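Local structure of AHL synthase (Burkholderia glumae, 3P2H) at residues Tyr22-Phe27 with Leu35-Glu40; Lys41-Gln46 with Leu100-Ala105; Ala16-Ser21 with Leu56-Asn61. The protein probably makes N-acyl-L-homoserine lactones, the signals of quorum sensing, from S-adenosyl-L-methionine and a fatty acyl group delivered on acyl carrier protein. The protein carries 3 engineered substitutions. One frame throughout, in Å; residues are numbered along the deposited sequence.

Overall arrangement
The three contacts share one corner of an acetyltransferase-like fold. Helix 13-30 supplies a segment to interaction 1 and another to interaction 3, while the loop that leaves it supplies one to interaction 1 and one to interaction 2. Interaction 2 is the buried one: a salt-bridge network between that loop and strand 97-105, set against both bound ligands. Interaction 1, farther out, is a single hydrogen bond from loop backbone to a tyrosine hydroxyl. Interaction 3 fixes the helix to strand 53-58 by a partly exposed ion pair beside a buried leucine pair. R23 and E43 join interactions 1 and 2 through a salt bridge, and G20 of interaction 3 meets the E43 backbone.

Interaction 1: residues Tyr22-Phe27 with Leu35-Glu40; sequences YRYRVF and LPSEDE. With NOO (N-(3-oxocyclohex-1-en-1-yl)octanamide), chain C.
Y24 makes the whole reach from helix 13-30 to the loop 35-40. With CG anti to the backbone N (chi1 179°), its ring is carried away from the helix toward P36 and S37, and the hydroxyl at its end does most of the touching. There OH accepts a hydrogen bond from the backbone, S37 N to Y24 OH being 3.0 Å with an N-H...O angle of 157°. P36 closes in beside the same oxygen, its CA 3.5 Å from Y24 OH. The S37 side chain approaches the ring obliquely, bringing OG to 3.3 Å from Y24 CE1. Nearer its root the tyrosine also packs on K41, farther along the same loop.

Two residues on, the helix turns to the ligand. V26 CG1 lies over the centre of the F27 ring, and F27 presents that ring's edge to the cyclohexenone of the inhibitor, with F27 CE1 3.3 Å from NOO C4. W33 meets the F27 ring as well.

One side of this helix thus lines the inhibitor pocket while Y24 reaches out to an exposed loop. One hydrogen bond ties its hydroxyl to the main chain at S37, and because the backbone N is the donor, that bond does not depend on which side chain the residue carries.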
loop_
_atom_site.group_PDB
_atom_site.type_symbol
_atom_site.label_atom_id
_atom_site.label_comp_id
_atom_site.label_asym_id
_atom_site.label_seq_id
_atom_site.Cartn_x
_atom_site.Cartn_y
_atom_site.Cartn_z
ATOM N N TYR A 22 -5.563 -8.049 11.275
ATOM C CA TYR A 22 -4.634 -6.944 11.444
ATOM C C TYR A 22 -5.193 -5.702 10.772
ATOM O O TYR A 22 -5.095 -4.603 11.309
ATOM C CB TYR A 22 -3.274 -7.269 10.843
ATOM C CG TYR A 22 -2.304 -6.117 10.963
ATOM C CD1 TYR A 22 -1.758 -5.763 12.200
ATOM C CD2 TYR A 22 -1.948 -5.365 9.849
ATOM C CE1 TYR A 22 -0.880 -4.687 12.315
ATOM C CE2 TYR A 22 -1.076 -4.290 9.955
ATOM C CZ TYR A 22 -0.545 -3.957 11.186
ATOM O OH TYR A 22 0.316 -2.896 11.281
ATOM N N ARG A 23 -5.781 -5.873 9.592
ATOM C CA ARG A 23 -6.353 -4.734 8.891
ATOM C C ARG A 23 -7.547 -4.169 9.652
ATOM O O ARG A 23 -7.739 -2.956 9.694
ATOM C CB ARG A 23 -6.740 -5.126 7.460
ATOM C CG ARG A 23 -5.550 -5.071 6.506
ATOM C CD ARG A 23 -5.859 -5.630 5.128
ATOM N NE ARG A 23 -7.029 -5.023 4.507
ATOM C CZ ARG A 23 -7.406 -5.266 3.259
ATOM N NH1 ARG A 23 -6.692 -6.093 2.507
ATOM N NH2 ARG A 23 -8.498 -4.702 2.766
ATOM N N TYR A 24 -8.342 -5.044 10.262
ATOM C CA TYR A 24 -9.490 -4.583 11.031
ATOM C C TYR A 24 -9.014 -3.689 12.172
ATOM O O TYR A 24 -9.542 -2.602 12.393
ATOM C CB TYR A 24 -10.266 -5.755 11.635
ATOM C CG TYR A 24 -11.446 -5.294 12.467
ATOM C CD1 TYR A 24 -12.662 -4.968 11.864
ATOM C CD2 TYR A 24 -11.328 -5.116 13.848
ATOM C CE1 TYR A 24 -13.732 -4.471 12.610
ATOM C CE2 TYR A 24 -12.393 -4.616 14.607
ATOM C CZ TYR A 24 -13.592 -4.294 13.977
ATOM O OH TYR A 24 -14.644 -3.777 14.698
ATOM N N ARG A 25 -8.012 -4.158 12.901
ATOM C CA ARG A 25 -7.487 -3.405 14.029
ATOM C C ARG A 25 -6.903 -2.047 13.646
ATOM O O ARG A 25 -7.057 -1.073 14.376
ATOM C CB ARG A 25 -6.453 -4.256 14.769
ATOM C CG ARG A 25 -7.093 -5.454 15.478
ATOM C CD ARG A 25 -6.065 -6.341 16.158
ATOM N NE ARG A 25 -5.511 -7.337 15.248
ATOM C CZ ARG A 25 -4.238 -7.721 15.263
ATOM N NH1 ARG A 25 -3.404 -7.183 16.141
ATOM N NH2 ARG A 25 -3.798 -8.638 14.406
ATOM N N VAL A 26 -6.250 -1.973 12.494
ATOM C CA VAL A 26 -5.653 -0.718 12.054
ATOM C C VAL A 26 -6.646 0.252 11.407
ATOM O O VAL A 26 -6.820 1.386 11.864
ATOM C CB VAL A 26 -4.513 -0.964 11.041
ATOM C CG1 VAL A 26 -4.001 0.371 10.505
ATOM C CG2 VAL A 26 -3.382 -1.734 11.700
ATOM N N PHE A 27 -7.304 -0.200 10.346
ATOM C CA PHE A 27 -8.227 0.648 9.614
ATOM C C PHE A 27 -9.584 0.887 10.242
ATOM O O PHE A 27 -10.182 1.937 10.026
ATOM C CB PHE A 27 -8.370 0.101 8.194
ATOM C CG PHE A 27 -7.058 -0.003 7.482
ATOM C CD1 PHE A 27 -6.444 1.133 6.967
ATOM C CD2 PHE A 27 -6.385 -1.213 7.419
ATOM C CE1 PHE A 27 -5.175 1.058 6.405
ATOM C CE2 PHE A 27 -5.112 -1.292 6.859
ATOM C CZ PHE A 27 -4.508 -0.156 6.352
ATOM N N LEU A 35 -17.814 1.338 11.512
ATOM C CA LEU A 35 -18.342 1.150 12.864
ATOM C C LEU A 35 -17.875 -0.209 13.369
ATOM O O LEU A 35 -17.534 -1.085 12.574
ATOM C CB LEU A 35 -19.876 1.200 12.864
ATOM C CG LEU A 35 -20.564 2.533 12.552
ATOM C CD1 LEU A 35 -22.067 2.354 12.698
ATOM C CD2 LEU A 35 -20.073 3.620 13.499
ATOM N N PRO A 36 -17.862 -0.411 14.696
ATOM C CA PRO A 36 -17.417 -1.701 15.227
ATOM C C PRO A 36 -18.199 -2.819 14.562
ATOM O O PRO A 36 -19.350 -2.623 14.184
ATOM C CB PRO A 36 -17.733 -1.589 16.720
ATOM C CG PRO A 36 -17.650 -0.109 16.978
ATOM C CD PRO A 36 -18.348 0.464 15.776
ATOM N N SER A 37 -17.577 -3.982 14.409
ATOM C CA SER A 37 -18.249 -5.124 13.799
ATOM C C SER A 37 -18.512 -6.173 14.878
ATOM O O SER A 37 -18.211 -5.965 16.054
ATOM C CB SER A 37 -17.378 -5.752 12.704
ATOM O OG SER A 37 -16.276 -6.453 13.265
ATOM N N GLU A 38 -19.075 -7.301 14.468
ATOM C CA GLU A 38 -19.356 -8.387 15.395
ATOM C C GLU A 38 -18.639 -9.622 14.869
ATOM O O GLU A 38 -18.204 -9.646 13.715
ATOM C CB GLU A 38 -20.863 -8.658 15.462
ATOM C CG GLU A 38 -21.710 -7.462 15.899
ATOM C CD GLU A 38 -23.178 -7.816 16.047
ATOM O OE1 GLU A 38 -23.856 -8.034 15.019
ATOM O OE2 GLU A 38 -23.661 -7.889 17.195
ATOM N N ASP A 39 -18.506 -10.639 15.714
ATOM C CA ASP A 39 -17.865 -11.884 15.313
ATOM C C ASP A 39 -16.386 -11.715 14.984
ATOM O O ASP A 39 -15.670 -10.999 15.690
ATOM C CB ASP A 39 -18.617 -12.471 14.118
ATOM C CG ASP A 39 -20.094 -12.650 14.403
ATOM O OD1 ASP A 39 -20.931 -12.117 13.641
ATOM O OD2 ASP A 39 -20.418 -13.323 15.399
ATOM N N GLU A 40 -15.925 -12.371 13.921
ATOM C CA GLU A 40 -14.513 -12.292 13.538
ATOM C C GLU A 40 -14.097 -10.901 13.067
ATOM O O GLU A 40 -14.842 -10.216 12.359
ATOM C CB GLU A 40 -14.184 -13.298 12.423
ATOM C CG GLU A 40 -14.384 -14.766 12.774
ATOM C CD GLU A 40 -15.835 -15.209 12.688
ATOM O OE1 GLU A 40 -16.098 -16.415 12.881
ATOM O OE2 GLU A 40 -16.718 -14.361 12.428
HETATM C C1 NOO C . -1.250 5.373 7.807
HETATM O O1 NOO C . -0.694 6.327 8.341
HETATM C C2 NOO C . -1.321 5.213 6.293
HETATM C C3 NOO C . -2.389 4.562 5.661
HETATM C C4 NOO C . -3.395 3.813 6.559
HETATM C C5 NOO C . -2.787 3.245 7.903
HETATM C C6 NOO C . -1.944 4.292 8.694
HETATM N N7 NOO C . -2.636 4.543 4.223
HETATM C C8 NOO C . -3.006 3.548 3.281
HETATM O O8 NOO C . -3.967 2.794 3.404
HETATM C C9 NOO C . -2.173 3.368 1.993
HETATM C C10 NOO C . -1.128 4.438 1.584
HETATM C C11 NOO C . -0.970 4.447 0.039
HETATM C C12 NOO C . 0.488 4.657 -0.408
HETATM C C13 NOO C . 0.585 4.786 -1.943
HETATM C C14 NOO C . 1.741 5.713 -2.363
HETATM C C15 NOO C . 1.988 5.659 -3.874
#

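Interaction 2: residues Lys41-Gln46 with Leu100-Ala105; sequences KMERDQ and LSRFAA. Engineered in segment 41-46: M42 (natural residue Phe). With NOO (N-(3-oxocyclohex-1-en-1-yl)octanamide), chain C; MTA (5'-deoxy-5'-methylthioadenosine), chain B.
R102 NH1 is gripped from several sides: E43 OE2 accepts from it at 3.0 Å, D45 OD2 forms a salt bridge to it, and the adenine of methylthioadenosine adds a weak hydrogen bond from R102 NH1 to MTA N7 at 3.1 Å. E43 takes the guanidinium side-on. R102 NE gives to E43 OE1 at 2.9 Å, and this bond and the one from NH1 lie close to the guanidinium plane. They reach both carboxylate oxygens from above the carboxylate plane, the two groups being turned 36° from one another. The D45 carboxylate stands much more steeply, at 76° to the guanidinium. A bend at chi2 (-61°) swings the arginine tip between the acids and the adenine.

Both acids have further arginine partners: R23 NE pairs with E43 OE1, and R69 NH1 with D45 OD1. These neighbours probably hold the carboxylates in place around R102. D45 OD2 also accepts from the adenine amino group, MTA N6, at 2.8 Å, and Q46 OE1 takes a second bond from MTA N6 at 3.0 Å. The network therefore reads the adenine edge directly.

On the strand side, the chain turns a corner at R102. Just beyond it F103 N gives a weak hydrogen bond to the amide oxygen NOO O8 at 3.2 Å, and the octanoyl tail runs on past L100, whose CB is 3.5 Å from NOO C13. An acyl group lying along such a broken strand is consistent with an acetyltransferase-like fold.

Strand 97-105 runs antiparallel to strand 64-72 and parallel to strand 138-144. Helix 13-30 brings F27 against both E43 and R102, and F103 packs on helix 120-133.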
loop_
_atom_site.group_PDB
_atom_site.type_symbol
_atom_site.label_atom_id
_atom_site.label_comp_id
_atom_site.label_asym_id
_atom_site.label_seq_id
_atom_site.Cartn_x
_atom_site.Cartn_y
_atom_site.Cartn_z
ATOM N N LYS A 41 -12.900 -10.486 13.468
ATOM C CA LYS A 41 -12.379 -9.190 13.061
ATOM C C LYS A 41 -11.900 -9.339 11.622
ATOM O O LYS A 41 -10.958 -10.081 11.347
ATOM C CB LYS A 41 -11.213 -8.771 13.956
ATOM C CG LYS A 41 -11.601 -8.540 15.402
ATOM C CD LYS A 41 -10.387 -8.135 16.223
ATOM C CE LYS A 41 -10.774 -7.851 17.657
ATOM N NZ LYS A 41 -9.583 -7.500 18.477
ATOM N N MET A 42 -12.559 -8.646 10.705
ATOM C CA MET A 42 -12.192 -8.733 9.298
ATOM C C MET A 42 -12.442 -7.433 8.563
ATOM O O MET A 42 -13.534 -6.873 8.630
ATOM C CB MET A 42 -12.987 -9.856 8.627
ATOM C CG MET A 42 -12.879 -9.904 7.106
ATOM S SD MET A 42 -11.194 -10.211 6.520
ATOM C CE MET A 42 -10.981 -11.951 6.966
ATOM N N GLU A 43 -11.421 -6.946 7.871
ATOM C CA GLU A 43 -11.555 -5.726 7.091
ATOM C C GLU A 43 -11.108 -6.054 5.675
ATOM O O GLU A 43 -9.933 -6.305 5.440
ATOM C CB GLU A 43 -10.683 -4.603 7.668
ATOM C CG GLU A 43 -10.822 -3.253 6.960
ATOM C CD GLU A 43 -10.194 -3.226 5.565
ATOM O OE1 GLU A 43 -8.951 -3.244 5.462
ATOM O OE2 GLU A 43 -10.946 -3.187 4.569
ATOM N N ARG A 44 -12.057 -6.091 4.745
ATOM C CA ARG A 44 -11.742 -6.357 3.344
ATOM C C ARG A 44 -12.779 -5.680 2.455
ATOM O O ARG A 44 -13.908 -5.438 2.884
ATOM C CB ARG A 44 -11.712 -7.863 3.059
ATOM C CG ARG A 44 -13.071 -8.525 2.909
ATOM C CD ARG A 44 -12.930 -9.904 2.262
ATOM N NE ARG A 44 -12.051 -10.776 3.034
ATOM C CZ ARG A 44 -11.878 -12.076 2.803
ATOM N NH1 ARG A 44 -12.525 -12.676 1.808
ATOM N NH2 ARG A 44 -11.059 -12.784 3.578
ATOM N N ASP A 45 -12.383 -5.354 1.229
ATOM C CA ASP A 45 -13.287 -4.715 0.277
ATOM C C ASP A 45 -13.258 -5.437 -1.074
ATOM O O ASP A 45 -12.726 -6.539 -1.183
ATOM C CB ASP A 45 -12.920 -3.236 0.087
ATOM C CG ASP A 45 -11.515 -3.042 -0.448
ATOM O OD1 ASP A 45 -10.940 -4.001 -0.997
ATOM O OD2 ASP A 45 -10.993 -1.914 -0.333
ATOM N N GLN A 46 -13.826 -4.807 -2.099
ATOM C CA GLN A 46 -13.881 -5.408 -3.430
ATOM C C GLN A 46 -12.524 -5.525 -4.117
ATOM O O GLN A 46 -12.407 -6.175 -5.157
ATOM C CB GLN A 46 -14.821 -4.613 -4.339
ATOM C CG GLN A 46 -14.302 -3.232 -4.735
ATOM C CD GLN A 46 -14.831 -2.127 -3.842
ATOM O OE1 GLN A 46 -14.690 -2.182 -2.625
ATOM N NE2 GLN A 46 -15.444 -1.110 -4.450
ATOM N N LEU A 100 -0.734 1.207 -4.717
ATOM C CA LEU A 100 -0.381 0.784 -3.370
ATOM C C LEU A 100 -1.501 1.264 -2.454
ATOM O O LEU A 100 -1.817 2.449 -2.439
ATOM C CB LEU A 100 0.948 1.418 -2.946
ATOM C CG LEU A 100 1.436 1.104 -1.528
ATOM C CD1 LEU A 100 1.631 -0.395 -1.371
ATOM C CD2 LEU A 100 2.741 1.848 -1.254
ATOM N N SER A 101 -2.116 0.344 -1.717
ATOM C CA SER A 101 -3.192 0.705 -0.797
ATOM C C SER A 101 -3.079 -0.084 0.508
ATOM O O SER A 101 -2.197 -0.925 0.650
ATOM C CB SER A 101 -4.561 0.452 -1.438
ATOM O OG SER A 101 -4.699 -0.897 -1.833
ATOM N N ARG A 102 -3.978 0.192 1.449
ATOM C CA ARG A 102 -3.977 -0.477 2.744
ATOM C C ARG A 102 -2.542 -0.653 3.233
ATOM O O ARG A 102 -2.098 -1.761 3.533
ATOM C CB ARG A 102 -4.679 -1.838 2.643
ATOM C CG ARG A 102 -6.183 -1.762 2.364
ATOM C CD ARG A 102 -6.935 -1.017 3.469
ATOM N NE ARG A 102 -8.381 -1.232 3.405
ATOM C CZ ARG A 102 -9.193 -0.712 2.486
ATOM N NH1 ARG A 102 -10.492 -0.980 2.521
ATOM N NH2 ARG A 102 -8.713 0.085 1.535
ATOM N N PHE A 103 -1.824 0.460 3.301
ATOM C CA PHE A 103 -0.435 0.464 3.733
ATOM C C PHE A 103 -0.355 0.927 5.183
ATOM O O PHE A 103 -0.816 2.014 5.518
ATOM C CB PHE A 103 0.384 1.406 2.847
ATOM C CG PHE A 103 1.855 1.397 3.141
ATOM C CD1 PHE A 103 2.670 0.388 2.651
ATOM C CD2 PHE A 103 2.431 2.412 3.906
ATOM C CE1 PHE A 103 4.036 0.387 2.912
ATOM C CE2 PHE A 103 3.802 2.418 4.174
ATOM C CZ PHE A 103 4.604 1.403 3.674
ATOM N N ALA A 104 0.236 0.098 6.035
ATOM C CA ALA A 104 0.365 0.431 7.448
ATOM C C ALA A 104 1.533 -0.306 8.094
ATOM O O ALA A 104 1.924 -1.391 7.651
ATOM C CB ALA A 104 -0.927 0.083 8.174
ATOM N N ALA A 105 2.077 0.290 9.149
ATOM C CA ALA A 105 3.185 -0.297 9.889
ATOM C C ALA A 105 2.987 -0.023 11.381
ATOM O O ALA A 105 2.679 1.102 11.776
ATOM C CB ALA A 105 4.498 0.295 9.419
HETATM C C1 NOO C . -1.250 5.373 7.807
HETATM O O1 NOO C . -0.694 6.327 8.341
HETATM C C2 NOO C . -1.321 5.213 6.293
HETATM C C3 NOO C . -2.389 4.562 5.661
HETATM C C4 NOO C . -3.395 3.813 6.559
HETATM C C5 NOO C . -2.787 3.245 7.903
HETATM C C6 NOO C . -1.944 4.292 8.694
HETATM N N7 NOO C . -2.636 4.543 4.223
HETATM C C8 NOO C . -3.006 3.548 3.281
HETATM O O8 NOO C . -3.967 2.794 3.404
HETATM C C9 NOO C . -2.173 3.368 1.993
HETATM C C10 NOO C . -1.128 4.438 1.584
HETATM C C11 NOO C . -0.970 4.447 0.039
HETATM C C12 NOO C . 0.488 4.657 -0.408
HETATM C C13 NOO C . 0.585 4.786 -1.943
HETATM C C14 NOO C . 1.741 5.713 -2.363
HETATM C C15 NOO C . 1.988 5.659 -3.874
HETATM C CS MTA B . -7.888 5.665 1.622
HETATM S "S5'" MTA B . -8.538 7.234 2.273
HETATM C "C5'" MTA B . -9.547 6.641 3.665
HETATM C "C4'" MTA B . -11.027 6.520 3.298
HETATM O "O4'" MTA B . -11.139 5.538 2.230
HETATM C "C2'" MTA B . -12.306 4.605 4.030
HETATM O "O2'" MTA B . -13.525 4.159 4.631
HETATM C "C3'" MTA B . -11.802 6.008 4.520
HETATM O "O3'" MTA B . -12.927 6.863 4.755
HETATM C "C1'" MTA B . -12.355 4.793 2.502
HETATM N N9 MTA B . -12.291 3.509 1.773
HETATM C C8 MTA B . -11.284 2.575 1.815
HETATM N N7 MTA B . -11.551 1.563 1.047
HETATM C C5 MTA B . -12.753 1.775 0.450
HETATM C C6 MTA B . -13.568 1.046 -0.480
HETATM N N6 MTA B . -13.144 -0.180 -0.961
HETATM N N1 MTA B . -14.767 1.584 -0.879
HETATM C C2 MTA B . -15.206 2.792 -0.418
HETATM N N3 MTA B . -14.439 3.493 0.468
HETATM C C4 MTA B . -13.244 3.042 0.917
#

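Interaction 3: residues Ala16-Ser21 with Leu56-Asn61; sequences AAELGS and LGRDAN
E18 and R58 come at each other from opposite directions, one from a helix and one from a strand, in a helix-on-sheet packing within an acetyltransferase-like fold. Helix 13-30 lies against strand 53-58, which runs antiparallel between strands 2-6 and 64-72. The arginine meets the acid end-on, with a separate nitrogen for each oxygen: R58 NH2 gives to E18 OE1 at 2.8 Å, and R58 NH1 gives to E18 OE2, also at 2.8 Å. Both oxygens lie near the guanidinium plane. The carboxylate, however, is rotated 56° against it, so each oxygen is approached from above the carboxylate plane and the salt bridge is bidentate and end-on but not coplanar.

Extended chains on both sides make this possible. R58 is straight from CG to NE, and E18, with CG anti to its backbone N (chi1 -178°), stretches straight out toward it. R58 NH1 has a second acceptor in the backbone carbonyl of G62, which should hold the guanidinium in its rotation, while I64 of the adjacent strand touches both side chains.

Beneath the ion pair the contact turns apolar and buried. L19 and L56 cross obliquely, meeting through one methyl of each: L19 CD1 is 3.2 Å from L56 CD2, tighter than usual for two carbons. L56 also packs on I15 and I64, and L19 on L11 and C67, so the leucines belong to the layer between helix and sheet. The backbone of G20, on the next position of the helix, pairs with E43.

Past the end of the strand, the chain reverses through an Asx turn, in which D59 OD2 accepts from N61 N at 2.7 Å.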
loop_
_atom_site.group_PDB
_atom_site.type_symbol
_atom_site.label_atom_id
_atom_site.label_comp_id
_atom_site.label_asym_id
_atom_site.label_seq_id
_atom_site.Cartn_x
_atom_site.Cartn_y
_atom_site.Cartn_z
ATOM N N ALA A 16 -5.200 -15.213 5.272
ATOM C CA ALA A 16 -6.307 -14.316 4.980
ATOM C C ALA A 16 -6.964 -13.862 6.280
ATOM O O ALA A 16 -7.307 -12.692 6.436
ATOM C CB ALA A 16 -7.333 -15.023 4.080
ATOM N N ALA A 17 -7.125 -14.789 7.219
ATOM C CA ALA A 17 -7.739 -14.468 8.504
ATOM C C ALA A 17 -6.827 -13.565 9.336
ATOM O O ALA A 17 -7.267 -12.570 9.904
ATOM C CB ALA A 17 -8.047 -15.749 9.268
ATOM N N GLU A 18 -5.549 -13.912 9.388
ATOM C CA GLU A 18 -4.580 -13.143 10.155
ATOM C C GLU A 18 -4.405 -11.719 9.612
ATOM O O GLU A 18 -4.327 -10.757 10.380
ATOM C CB GLU A 18 -3.244 -13.886 10.159
ATOM C CG GLU A 18 -2.155 -13.221 10.962
ATOM C CD GLU A 18 -0.897 -14.053 11.006
ATOM O OE1 GLU A 18 -0.701 -14.874 10.083
ATOM O OE2 GLU A 18 -0.101 -13.875 11.955
ATOM N N LEU A 19 -4.339 -11.587 8.292
ATOM C CA LEU A 19 -4.190 -10.278 7.669
ATOM C C LEU A 19 -5.475 -9.482 7.840
ATOM O O LEU A 19 -5.440 -8.280 8.100
ATOM C CB LEU A 19 -3.892 -10.415 6.174
ATOM C CG LEU A 19 -3.984 -9.106 5.382
ATOM C CD1 LEU A 19 -2.895 -8.148 5.838
ATOM C CD2 LEU A 19 -3.845 -9.399 3.890
ATOM N N GLY A 20 -6.606 -10.162 7.675
ATOM C CA GLY A 20 -7.890 -9.504 7.815
ATOM C C GLY A 20 -8.078 -8.924 9.201
ATOM O O GLY A 20 -8.672 -7.860 9.359
ATOM N N SER A 21 -7.572 -9.629 10.206
ATOM C CA SER A 21 -7.682 -9.190 11.590
ATOM C C SER A 21 -6.774 -7.992 11.822
ATOM O O SER A 21 -7.159 -7.031 12.489
ATOM C CB SER A 21 -7.288 -10.325 12.541
ATOM O OG SER A 21 -7.403 -9.922 13.899
ATOM N N LEU A 56 3.243 -8.485 4.023
ATOM C CA LEU A 56 2.995 -8.540 5.462
ATOM C C LEU A 56 4.326 -8.407 6.187
ATOM O O LEU A 56 5.320 -9.003 5.781
ATOM C CB LEU A 56 2.351 -9.871 5.883
ATOM C CG LEU A 56 1.041 -10.361 5.264
ATOM C CD1 LEU A 56 0.436 -11.420 6.175
ATOM C CD2 LEU A 56 0.071 -9.218 5.096
ATOM N N GLY A 57 4.346 -7.613 7.246
ATOM C CA GLY A 57 5.559 -7.464 8.025
ATOM C C GLY A 57 5.296 -8.202 9.319
ATOM O O GLY A 57 4.195 -8.107 9.848
ATOM N N ARG A 58 6.276 -8.947 9.819
ATOM C CA ARG A 58 6.102 -9.697 11.070
ATOM C C ARG A 58 7.215 -9.366 12.062
ATOM O O ARG A 58 8.368 -9.221 11.678
ATOM C CB ARG A 58 6.081 -11.204 10.789
ATOM C CG ARG A 58 4.861 -11.669 9.988
ATOM C CD ARG A 58 4.957 -13.142 9.628
ATOM N NE ARG A 58 3.808 -13.630 8.865
ATOM C CZ ARG A 58 2.637 -13.971 9.395
ATOM N NH1 ARG A 58 2.433 -13.881 10.705
ATOM N NH2 ARG A 58 1.671 -14.425 8.612
ATOM N N ASP A 59 6.862 -9.257 13.341
ATOM C CA ASP A 59 7.839 -8.923 14.374
ATOM C C ASP A 59 8.614 -10.138 14.859
ATOM O O ASP A 59 8.454 -11.237 14.333
ATOM C CB ASP A 59 7.147 -8.221 15.555
ATOM C CG ASP A 59 6.173 -9.123 16.304
ATOM O OD1 ASP A 59 5.346 -8.575 17.057
ATOM O OD2 ASP A 59 6.225 -10.364 16.164
ATOM N N ALA A 60 9.452 -9.936 15.871
ATOM C CA ALA A 60 10.263 -11.018 16.417
ATOM C C ALA A 60 9.437 -12.218 16.867
ATOM O O ALA A 60 9.961 -13.322 16.971
ATOM C CB ALA A 60 11.117 -10.500 17.587
ATOM N N ASN A 61 8.151 -12.010 17.132
ATOM C CA ASN A 61 7.292 -13.109 17.562
ATOM C C ASN A 61 6.457 -13.676 16.422
ATOM O O ASN A 61 5.540 -14.463 16.650
ATOM C CB ASN A 61 6.354 -12.663 18.683
ATOM C CG ASN A 61 7.098 -12.170 19.904
ATOM O OD1 ASN A 61 8.084 -12.774 20.330
ATOM N ND2 ASN A 61 6.621 -11.076 20.484
#